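Local coordinates for segregation and condensation protein A (Thermococcus onnurineus, PDB 6IVH) that is a kleisin subunit of an archaeal Smc-based condensin, probably linking Smc proteins in chromosome segregation and condensation, here represented by its N-terminal domain, at residues A[26-32]-A[102-107]; A[55-59]-A[114-119]; A[14-18]-A[37-42]. All coordinates share one frame; numbering follows the deposited sequence.

Interaction 1: residues A[26-32]-A[102-107]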
loop_
_atom_site.group_PDB
_atom_site.type_symbol
_atom_site.label_atom_id
_atom_site.label_comp_id
_atom_site.label_asym_id
_atom_site.label_seq_id
_atom_site.Cartn_x
_atom_site.Cartn_y
_atom_site.Cartn_z
ATOM N N PRO A 26 4.621 -5.116 11.058
ATOM C CA PRO A 26 3.795 -3.918 11.283
ATOM C C PRO A 26 4.551 -2.758 11.900
ATOM O O PRO A 26 4.141 -1.603 11.723
ATOM C CB PRO A 26 2.690 -4.427 12.219
ATOM C CG PRO A 26 2.677 -5.906 12.041
ATOM C CD PRO A 26 4.081 -6.304 11.737
ATOM N N TRP A 27 5.645 -3.019 12.616
ATOM C CA TRP A 27 6.374 -1.936 13.263
ATOM C C TRP A 27 7.480 -1.352 12.388
ATOM O O TRP A 27 7.785 -0.160 12.521
ATOM C CB TRP A 27 6.952 -2.404 14.603
ATOM C CG TRP A 27 5.903 -2.737 15.642
ATOM C CD1 TRP A 27 5.649 -3.965 16.181
ATOM C CD2 TRP A 27 4.973 -1.832 16.258
ATOM N NE1 TRP A 27 4.626 -3.883 17.093
ATOM C CE2 TRP A 27 4.193 -2.585 17.160
ATOM C CE3 TRP A 27 4.725 -0.461 16.136
ATOM C CZ2 TRP A 27 3.183 -2.015 17.933
ATOM C CZ3 TRP A 27 3.719 0.104 16.906
ATOM C CH2 TRP A 27 2.962 -0.673 17.792
ATOM N N ASN A 28 8.090 -2.136 11.494
ATOM C CA ASN A 28 9.017 -1.574 10.506
ATOM C C ASN A 28 8.626 -2.073 9.109
ATOM O O ASN A 28 8.994 -3.156 8.649
ATOM C CB ASN A 28 10.507 -1.842 10.888
ATOM C CG ASN A 28 11.023 -3.235 10.523
ATOM O OD1 ASN A 28 10.288 -4.217 10.504
ATOM N ND2 ASN A 28 12.322 -3.315 10.252
ATOM N N ILE A 29 7.838 -1.261 8.418
ATOM C CA ILE A 29 7.422 -1.560 7.054
ATOM C C ILE A 29 8.386 -0.879 6.096
ATOM O O ILE A 29 8.687 0.311 6.248
ATOM C CB ILE A 29 5.978 -1.095 6.800
ATOM C CG1 ILE A 29 5.025 -1.657 7.857
ATOM C CG2 ILE A 29 5.531 -1.498 5.403
ATOM C CD1 ILE A 29 3.582 -1.280 7.618
ATOM N N ASP A 30 8.876 -1.626 5.112
ATOM C CA ASP A 30 9.703 -1.061 4.051
ATOM C C ASP A 30 8.788 -0.703 2.884
ATOM O O ASP A 30 8.274 -1.591 2.198
ATOM C CB ASP A 30 10.790 -2.047 3.626
ATOM C CG ASP A 30 11.882 -1.393 2.790
ATOM O OD1 ASP A 30 11.608 -0.367 2.133
ATOM O OD2 ASP A 30 13.020 -1.911 2.793
ATOM N N ILE A 31 8.588 0.600 2.658
ATOM C CA ILE A 31 7.621 1.045 1.655
ATOM C C ILE A 31 8.041 0.610 0.257
ATOM O O ILE A 31 7.194 0.421 -0.625
ATOM C CB ILE A 31 7.422 2.574 1.740
ATOM C CG1 ILE A 31 6.226 3.012 0.894
ATOM C CG2 ILE A 31 8.669 3.308 1.287
ATOM C CD1 ILE A 31 4.923 2.387 1.318
ATOM N N VAL A 32 9.345 0.435 0.029
ATOM C CA VAL A 32 9.811 -0.073 -1.257
ATOM C C VAL A 32 9.475 -1.553 -1.391
ATOM O O VAL A 32 8.977 -2.004 -2.429
ATOM C CB VAL A 32 11.320 0.183 -1.418
ATOM C CG1 VAL A 32 11.828 -0.411 -2.723
ATOM C CG2 VAL A 32 11.614 1.676 -1.358
ATOM N N GLU A 102 9.569 9.472 4.004
ATOM C CA GLU A 102 10.046 8.402 4.865
ATOM C C GLU A 102 10.173 7.115 4.059
ATOM O O GLU A 102 9.412 6.876 3.116
ATOM C CB GLU A 102 9.095 8.186 6.054
ATOM C CG GLU A 102 8.482 9.468 6.632
ATOM C CD GLU A 102 9.184 9.958 7.889
ATOM O OE1 GLU A 102 8.512 10.577 8.737
ATOM O OE2 GLU A 102 10.407 9.749 8.011
ATOM N N ARG A 103 11.139 6.281 4.443
ATOM C CA ARG A 103 11.265 4.951 3.864
ATOM C C ARG A 103 10.624 3.866 4.719
ATOM O O ARG A 103 10.056 2.916 4.171
ATOM C CB ARG A 103 12.741 4.606 3.625
ATOM C CG ARG A 103 12.999 3.122 3.401
ATOM C CD ARG A 103 13.808 2.856 2.150
ATOM N NE ARG A 103 13.740 1.445 1.785
ATOM C CZ ARG A 103 14.560 0.855 0.925
ATOM N NH1 ARG A 103 15.521 1.556 0.342
ATOM N NH2 ARG A 103 14.424 -0.435 0.654
ATOM N N TYR A 104 10.674 3.995 6.042
ATOM C CA TYR A 104 10.114 3.005 6.951
ATOM C C TYR A 104 8.919 3.597 7.689
ATOM O O TYR A 104 8.994 4.714 8.211
ATOM C CB TYR A 104 11.175 2.513 7.937
ATOM C CG TYR A 104 12.319 1.784 7.266
ATOM C CD1 TYR A 104 12.263 0.413 7.046
ATOM C CD2 TYR A 104 13.450 2.469 6.842
ATOM C CE1 TYR A 104 13.305 -0.255 6.427
ATOM C CE2 TYR A 104 14.497 1.810 6.223
ATOM C CZ TYR A 104 14.419 0.449 6.016
ATOM O OH TYR A 104 15.460 -0.206 5.401
ATOM N N TYR A 105 7.821 2.842 7.725
ATOM C CA TYR A 105 6.583 3.265 8.362
ATOM C C TYR A 105 6.126 2.217 9.367
ATOM O O TYR A 105 6.510 1.047 9.298
ATOM C CB TYR A 105 5.452 3.483 7.341
ATOM C CG TYR A 105 5.587 4.712 6.474
ATOM C CD1 TYR A 105 4.766 5.815 6.669
ATOM C CD2 TYR A 105 6.520 4.762 5.448
ATOM C CE1 TYR A 105 4.879 6.937 5.874
ATOM C CE2 TYR A 105 6.640 5.881 4.648
ATOM C CZ TYR A 105 5.818 6.963 4.865
ATOM O OH TYR A 105 5.939 8.077 4.067
ATOM N N THR A 106 5.293 2.656 10.304
ATOM C CA THR A 106 4.476 1.731 11.070
ATOM C C THR A 106 3.147 1.534 10.344
ATOM O O THR A 106 2.800 2.274 9.421
ATOM C CB THR A 106 4.251 2.241 12.495
ATOM O OG1 THR A 106 3.577 3.504 12.458
ATOM C CG2 THR A 106 5.581 2.397 13.218
ATOM N N PHE A 107 2.398 0.513 10.766
ATOM C CA PHE A 107 1.175 0.178 10.046
ATOM C C PHE A 107 0.128 1.278 10.181
ATOM O O PHE A 107 -0.521 1.643 9.195
ATOM C CB PHE A 107 0.619 -1.158 10.529
ATOM C CG PHE A 107 -0.496 -1.685 9.675
ATOM C CD1 PHE A 107 -1.798 -1.710 10.145
ATOM C CD2 PHE A 107 -0.243 -2.134 8.388
ATOM C CE1 PHE A 107 -2.824 -2.190 9.353
ATOM C CE2 PHE A 107 -1.264 -2.612 7.592
ATOM C CZ PHE A 107 -2.557 -2.642 8.075
#
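Ile29 and Tyr105 are an antiparallel hydrogen-bonded pair, with Ile29 N 2.8 Å from Tyr105 O and Tyr105 N 3.1 Å from Ile29 O; two residues further along each segment, Ile31 N bonds to Arg103 O. The tight side of the contact lies on the face carrying Ile29 and Tyr105. Ile29 CD1 comes in the plane of the Phe107 ring, at its edge, 4.0 Å from Phe107 CD2. Ile29, Ile31 and Tyr105 all rest on Leu110 of helix 107-120, while Phe107 reaches Leu15 and Val19 of helix 11-20. The pairing is a very short two-stranded antiparallel sheet in an otherwise helical kleisin N-terminal domain, and each strand runs on into a helix: Asp30 is the N-cap of helix 31-47, Thr106 that of helix 107-120. On the other face, Asp30 CG stands anti to the backbone N (chi1 -165°), which sends the carboxylate to Arg103. The arginine grips it side-on, NE 2.8 Å from Asp30 OD1 and NH2 3.0 Å from Asp30 OD2, although the two planes are turned 52° apart. Val32 N reaches the same Asp30 OD1 at 3.2 Å from the opposite face of the carboxylate, so one oxygen serves both cap and salt bridge. Val32 CG2 lies 3.7 Å above the Arg103 guanidinium plane, over its centre. Toward solvent the packing thins: the exposed Tyr104 ring lies obliquely to Asp30, and exposed Trp27 meets Thr106 CG2 with its ring edge, CE3 4.2 Å away, its carbonyl oxygen lying nearer. Thr106 OG1 is engaged by Asp109, and the bond from Phe107 N to Pro26 O is weak.

Interaction 2: residues A[55-59]-A[114-119]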
loop_
_atom_site.group_PDB
_atom_site.type_symbol
_atom_site.label_atom_id
_atom_site.label_comp_id
_atom_site.label_asym_id
_atom_site.label_seq_id
_atom_site.Cartn_x
_atom_site.Cartn_y
_atom_site.Cartn_z
ATOM N N ARG A 55 -10.374 2.359 -5.025
ATOM C CA ARG A 55 -9.377 2.845 -4.076
ATOM C C ARG A 55 -8.197 1.887 -3.984
ATOM O O ARG A 55 -7.043 2.320 -3.882
ATOM C CB ARG A 55 -10.016 3.056 -2.702
ATOM C CG ARG A 55 -11.265 3.922 -2.741
ATOM C CD ARG A 55 -11.898 4.089 -1.366
ATOM N NE ARG A 55 -11.257 5.138 -0.577
ATOM C CZ ARG A 55 -10.501 4.914 0.493
ATOM N NH1 ARG A 55 -10.289 3.674 0.911
ATOM N NH2 ARG A 55 -9.960 5.932 1.149
ATOM N N ALA A 56 -8.464 0.579 -4.030
ATOM C CA ALA A 56 -7.378 -0.394 -4.038
ATOM C C ALA A 56 -6.538 -0.290 -5.305
ATOM O O ALA A 56 -5.332 -0.560 -5.272
ATOM C CB ALA A 56 -7.935 -1.809 -3.883
ATOM N N ILE A 57 -7.152 0.093 -6.425
ATOM C CA ILE A 57 -6.388 0.327 -7.644
ATOM C C ILE A 57 -5.583 1.614 -7.524
ATOM O O ILE A 57 -4.398 1.657 -7.877
ATOM C CB ILE A 57 -7.327 0.356 -8.864
ATOM C CG1 ILE A 57 -7.994 -1.010 -9.063
ATOM C CG2 ILE A 57 -6.574 0.775 -10.111
ATOM C CD1 ILE A 57 -9.029 -1.030 -10.170
ATOM N N LEU A 58 -6.208 2.678 -7.013
ATOM C CA LEU A 58 -5.511 3.950 -6.846
ATOM C C LEU A 58 -4.399 3.854 -5.807
ATOM O O LEU A 58 -3.369 4.526 -5.942
ATOM C CB LEU A 58 -6.510 5.041 -6.456
ATOM C CG LEU A 58 -5.955 6.419 -6.089
ATOM C CD1 LEU A 58 -5.180 7.019 -7.250
ATOM C CD2 LEU A 58 -7.082 7.342 -5.659
ATOM N N ALA A 59 -4.584 3.029 -4.772
ATOM C CA ALA A 59 -3.560 2.891 -3.744
ATOM C C ALA A 59 -2.268 2.315 -4.309
ATOM O O ALA A 59 -1.182 2.607 -3.795
ATOM C CB ALA A 59 -4.079 2.018 -2.601
ATOM N N LEU A 114 -1.533 6.689 3.546
ATOM C CA LEU A 114 -2.165 6.247 2.307
ATOM C C LEU A 114 -3.581 6.796 2.178
ATOM O O LEU A 114 -3.979 7.253 1.099
ATOM C CB LEU A 114 -2.162 4.719 2.231
ATOM C CG LEU A 114 -2.922 4.090 1.067
ATOM C CD1 LEU A 114 -2.343 4.545 -0.255
ATOM C CD2 LEU A 114 -2.894 2.574 1.155
HETATM N N MSE A 115 -4.354 6.766 3.260
HETATM C CA MSE A 115 -5.725 7.279 3.237
HETATM C C MSE A 115 -5.775 8.793 3.043
HETATM O O MSE A 115 -6.740 9.319 2.487
HETATM C CB MSE A 115 -6.466 6.897 4.521
HETATM C CG MSE A 115 -7.668 5.977 4.315
HETATM SE SE MSE A 115 -7.277 4.401 3.238
HETATM C CE MSE A 115 -6.498 3.260 4.608
ATOM N N ASP A 116 -4.738 9.497 3.505
ATOM C CA ASP A 116 -4.655 10.928 3.231
ATOM C C ASP A 116 -4.381 11.185 1.756
ATOM O O ASP A 116 -4.933 12.124 1.169
ATOM C CB ASP A 116 -3.576 11.578 4.099
ATOM C CG ASP A 116 -4.099 12.005 5.460
ATOM O OD1 ASP A 116 -5.334 12.096 5.627
ATOM O OD2 ASP A 116 -3.272 12.256 6.363
ATOM N N ALA A 117 -3.534 10.359 1.137
ATOM C CA ALA A 117 -3.280 10.502 -0.290
ATOM C C ALA A 117 -4.472 10.048 -1.120
ATOM O O ALA A 117 -4.722 10.601 -2.197
ATOM C CB ALA A 117 -2.029 9.716 -0.684
ATOM N N LEU A 118 -5.216 9.050 -0.639
ATOM C CA LEU A 118 -6.373 8.565 -1.383
ATOM C C LEU A 118 -7.483 9.608 -1.430
ATOM O O LEU A 118 -8.122 9.795 -2.471
ATOM C CB LEU A 118 -6.885 7.263 -0.769
ATOM C CG LEU A 118 -6.114 5.990 -1.118
ATOM C CD1 LEU A 118 -6.476 4.865 -0.170
ATOM C CD2 LEU A 118 -6.398 5.580 -2.550
ATOM N N GLU A 119 -7.723 10.303 -0.316
ATOM C CA GLU A 119 -8.838 11.242 -0.258
ATOM C C GLU A 119 -8.543 12.571 -0.940
ATOM O O GLU A 119 -9.482 13.237 -1.391
ATOM C CB GLU A 119 -9.254 11.483 1.194
ATOM C CG GLU A 119 -10.445 10.637 1.637
ATOM C CD GLU A 119 -10.078 9.186 1.897
ATOM O OE1 GLU A 119 -10.433 8.324 1.067
ATOM O OE2 GLU A 119 -9.447 8.907 2.939
#
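Leu118 lays its CD2 methyl over the turn from Arg55 to Ala59, 3.6 Å from Arg55 O and equally 3.6 Å from Leu58 CD2. Together with Ile62, which it also touches, the residues Arg55, Leu58 and Ala59 form a four-sided hole in helix 54-72, and Leu118 fills it in knobs-into-holes fashion. The two helical segments cross steeply, at 108°, with their axes 10.3 Å apart at closest approach. This joins helix 54-72 of the kleisin N-terminal domain to helix 107-120, most of which falls in a predicted coiled coil. Leu58 and Leu118 run past each other in opposite directions, methyl beside methyl. The Arg55 side chain reaches across Leu118. A bend at chi3 (82°) turns its guanidinium across helix 107-120, where Leu118 CD1 lies over one face, 3.9 Å from Arg55 NH2. Met115, modelled as selenomethionine, crosses the arginine at about a right angle and comes to the guanidinium edge, its SE 3.7 Å from Arg55 NH2. At the outer rim the Glu119 carboxylate lies nearly coplanar with the guanidinium, the planes 12° apart, and OE1 forms a salt bridge with Arg55 NH2; the modelled separation is too short to be taken literally. The charged pair thus borders an apolar interior. Helix 11-20 closes the adjoining side, with Pro11 against Arg55, Val12 against Met115 and Leu15 against Leu114. At the buried end, away from the salt bridge, both methyls of Leu114 face Ala59 CB, which lies 3.9 Å from Leu114 CD1 and 4.0 Å from Leu114 CD2.

Interaction 3: residues A[14-18]-A[37-42]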
loop_
_atom_site.group_PDB
_atom_site.type_symbol
_atom_site.label_atom_id
_atom_site.label_comp_id
_atom_site.label_asym_id
_atom_site.label_seq_id
_atom_site.Cartn_x
_atom_site.Cartn_y
_atom_site.Cartn_z
ATOM N N ILE A 14 -6.077 -5.726 1.559
ATOM C CA ILE A 14 -4.809 -6.242 1.056
ATOM C C ILE A 14 -3.697 -6.016 2.073
ATOM O O ILE A 14 -2.857 -6.896 2.300
ATOM C CB ILE A 14 -4.480 -5.605 -0.306
ATOM C CG1 ILE A 14 -5.584 -5.925 -1.319
ATOM C CG2 ILE A 14 -3.125 -6.080 -0.805
ATOM C CD1 ILE A 14 -5.397 -5.266 -2.670
ATOM N N LEU A 15 -3.679 -4.846 2.714
ATOM C CA LEU A 15 -2.619 -4.550 3.672
ATOM C C LEU A 15 -2.727 -5.433 4.910
ATOM O O LEU A 15 -1.711 -5.931 5.410
ATOM C CB LEU A 15 -2.654 -3.070 4.053
ATOM C CG LEU A 15 -2.304 -2.088 2.930
ATOM C CD1 LEU A 15 -2.738 -0.674 3.285
ATOM C CD2 LEU A 15 -0.810 -2.136 2.632
ATOM N N LEU A 16 -3.950 -5.651 5.410
ATOM C CA LEU A 16 -4.128 -6.484 6.599
ATOM C C LEU A 16 -3.724 -7.932 6.339
ATOM O O LEU A 16 -3.122 -8.582 7.204
ATOM C CB LEU A 16 -5.576 -6.422 7.091
ATOM C CG LEU A 16 -6.055 -5.138 7.761
ATOM C CD1 LEU A 16 -7.528 -5.221 8.116
ATOM C CD2 LEU A 16 -5.232 -4.892 8.999
ATOM N N GLN A 17 -4.067 -8.463 5.164
ATOM C CA GLN A 17 -3.711 -9.840 4.836
ATOM C C GLN A 17 -2.203 -10.001 4.678
ATOM O O GLN A 17 -1.663 -11.086 4.924
ATOM C CB GLN A 17 -4.442 -10.276 3.562
ATOM C CG GLN A 17 -4.251 -11.753 3.179
ATOM C CD GLN A 17 -3.066 -11.989 2.257
ATOM O OE1 GLN A 17 -2.596 -11.075 1.572
ATOM N NE2 GLN A 17 -2.579 -13.225 2.232
ATOM N N LEU A 18 -1.513 -8.942 4.252
ATOM C CA LEU A 18 -0.054 -8.968 4.236
ATOM C C LEU A 18 0.502 -8.993 5.653
ATOM O O LEU A 18 1.470 -9.706 5.936
ATOM C CB LEU A 18 0.491 -7.760 3.470
ATOM C CG LEU A 18 0.268 -7.710 1.956
ATOM C CD1 LEU A 18 0.772 -6.393 1.384
ATOM C CD2 LEU A 18 0.954 -8.887 1.286
ATOM N N LYS A 37 4.792 -6.160 -2.910
ATOM C CA LYS A 37 3.963 -7.151 -2.227
ATOM C C LYS A 37 2.485 -6.804 -2.358
ATOM O O LYS A 37 1.641 -7.693 -2.535
ATOM C CB LYS A 37 4.360 -7.253 -0.753
ATOM C CG LYS A 37 5.784 -7.728 -0.511
ATOM C CD LYS A 37 6.043 -7.928 0.976
ATOM C CE LYS A 37 7.482 -8.340 1.245
ATOM N NZ LYS A 37 8.426 -7.205 1.063
ATOM N N TYR A 38 2.153 -5.513 -2.275
ATOM C CA TYR A 38 0.781 -5.078 -2.508
ATOM C C TYR A 38 0.348 -5.373 -3.938
ATOM O O TYR A 38 -0.769 -5.849 -4.173
ATOM C CB TYR A 38 0.650 -3.584 -2.205
ATOM C CG TYR A 38 -0.739 -3.019 -2.408
ATOM C CD1 TYR A 38 -1.140 -2.528 -3.646
ATOM C CD2 TYR A 38 -1.644 -2.964 -1.358
ATOM C CE1 TYR A 38 -2.409 -2.010 -3.831
ATOM C CE2 TYR A 38 -2.912 -2.450 -1.534
ATOM C CZ TYR A 38 -3.290 -1.973 -2.771
ATOM O OH TYR A 38 -4.554 -1.458 -2.944
ATOM N N ILE A 39 1.219 -5.091 -4.908
ATOM C CA ILE A 39 0.883 -5.338 -6.306
ATOM C C ILE A 39 0.791 -6.835 -6.577
ATOM O O ILE A 39 -0.075 -7.288 -7.338
ATOM C CB ILE A 39 1.909 -4.651 -7.223
ATOM C CG1 ILE A 39 1.790 -3.129 -7.097
ATOM C CG2 ILE A 39 1.732 -5.101 -8.665
ATOM C CD1 ILE A 39 2.769 -2.361 -7.960
ATOM N N GLU A 40 1.678 -7.624 -5.964
ATOM C CA GLU A 40 1.592 -9.077 -6.089
ATOM C C GLU A 40 0.219 -9.576 -5.666
ATOM O O GLU A 40 -0.452 -10.294 -6.416
ATOM C CB GLU A 40 2.684 -9.751 -5.253
ATOM C CG GLU A 40 4.089 -9.655 -5.830
ATOM C CD GLU A 40 5.147 -10.207 -4.888
ATOM O OE1 GLU A 40 4.797 -11.028 -4.012
ATOM O OE2 GLU A 40 6.328 -9.819 -5.020
ATOM N N ARG A 41 -0.222 -9.189 -4.467
ATOM C CA ARG A 41 -1.527 -9.626 -3.980
ATOM C C ARG A 41 -2.653 -9.047 -4.824
ATOM O O ARG A 41 -3.643 -9.733 -5.098
ATOM C CB ARG A 41 -1.698 -9.235 -2.512
ATOM C CG ARG A 41 -3.061 -9.569 -1.938
ATOM C CD ARG A 41 -3.239 -11.074 -1.791
ATOM N NE ARG A 41 -4.406 -11.400 -0.979
ATOM C CZ ARG A 41 -4.919 -12.620 -0.858
ATOM N NH1 ARG A 41 -4.368 -13.641 -1.501
ATOM N NH2 ARG A 41 -5.985 -12.815 -0.097
ATOM N N LEU A 42 -2.517 -7.787 -5.248
ATOM C CA LEU A 42 -3.529 -7.184 -6.111
ATOM C C LEU A 42 -3.666 -7.954 -7.417
ATOM O O LEU A 42 -4.772 -8.101 -7.949
ATOM C CB LEU A 42 -3.180 -5.724 -6.387
ATOM C CG LEU A 42 -4.202 -4.941 -7.206
ATOM C CD1 LEU A 42 -5.540 -4.915 -6.486
ATOM C CD2 LEU A 42 -3.704 -3.532 -7.479
#
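Ile14 fits between Tyr38, Arg41 and Leu42, CG2 serving Tyr38 and Arg41, CD1 serving Leu42. Its CG2, anti to the backbone N, meets the ring obliquely at Tyr38 CD2, 3.5 Å away, and also touches Arg41 CG at 3.7 Å. The longer branch ends with CD1 3.8 Å from Leu42 CD1, beside the Tyr38 hydroxyl. Tyr38, another large contributor, is fixed at its far end by a hydrogen bond of OH to Ala56 O of helix 54-72, while Leu15 CD2 touches the ring obliquely. Arg41, which buries slightly more, turns at chi2 (70°) and brings one face of its guanidinium against the Gln17 amide. Their flat groups stack with planes 24° apart, Gln17 CD lying 3.4 Å above the guanidinium, offset toward its rim; Gln17 OE1 is near NE but badly angled for a hydrogen bond. Glu44 holds Arg41 NH1 in a salt bridge. Replacing Arg41 by an alanine would probably leave Gln17 without its stacking partner, Glu44 without its charged mate and Ile14 CG2 with a gap beside it. No hydrogen bond links segments 14-18 and 37-42, so their 108° crossing rests on apolar fit and stacking, with polar bonds directed elsewhere.

The three contacts close one compact helical domain. Interactions 1 and 3 have centres about 14 Å apart and meet where Phe107 packs on helix 11-20, its CZ 3.6 Å from Leu16 CD2; both also draw on helix 31-47. Interactions 2 and 3, likewise about 14 Å apart between centres, join at Tyr38, whose OH lies 2.6 Å from Ala56 O, a probable hydrogen bond, and 3.5 Å from Ala59 CB in packing contact. Interactions 1 and 2 lie on opposite sides of the chain's centre, about 17 Å apart between centres, and do not touch; helix 107-120 runs from one to the other. As in other kleisins, this N-terminal domain probably engages Smc.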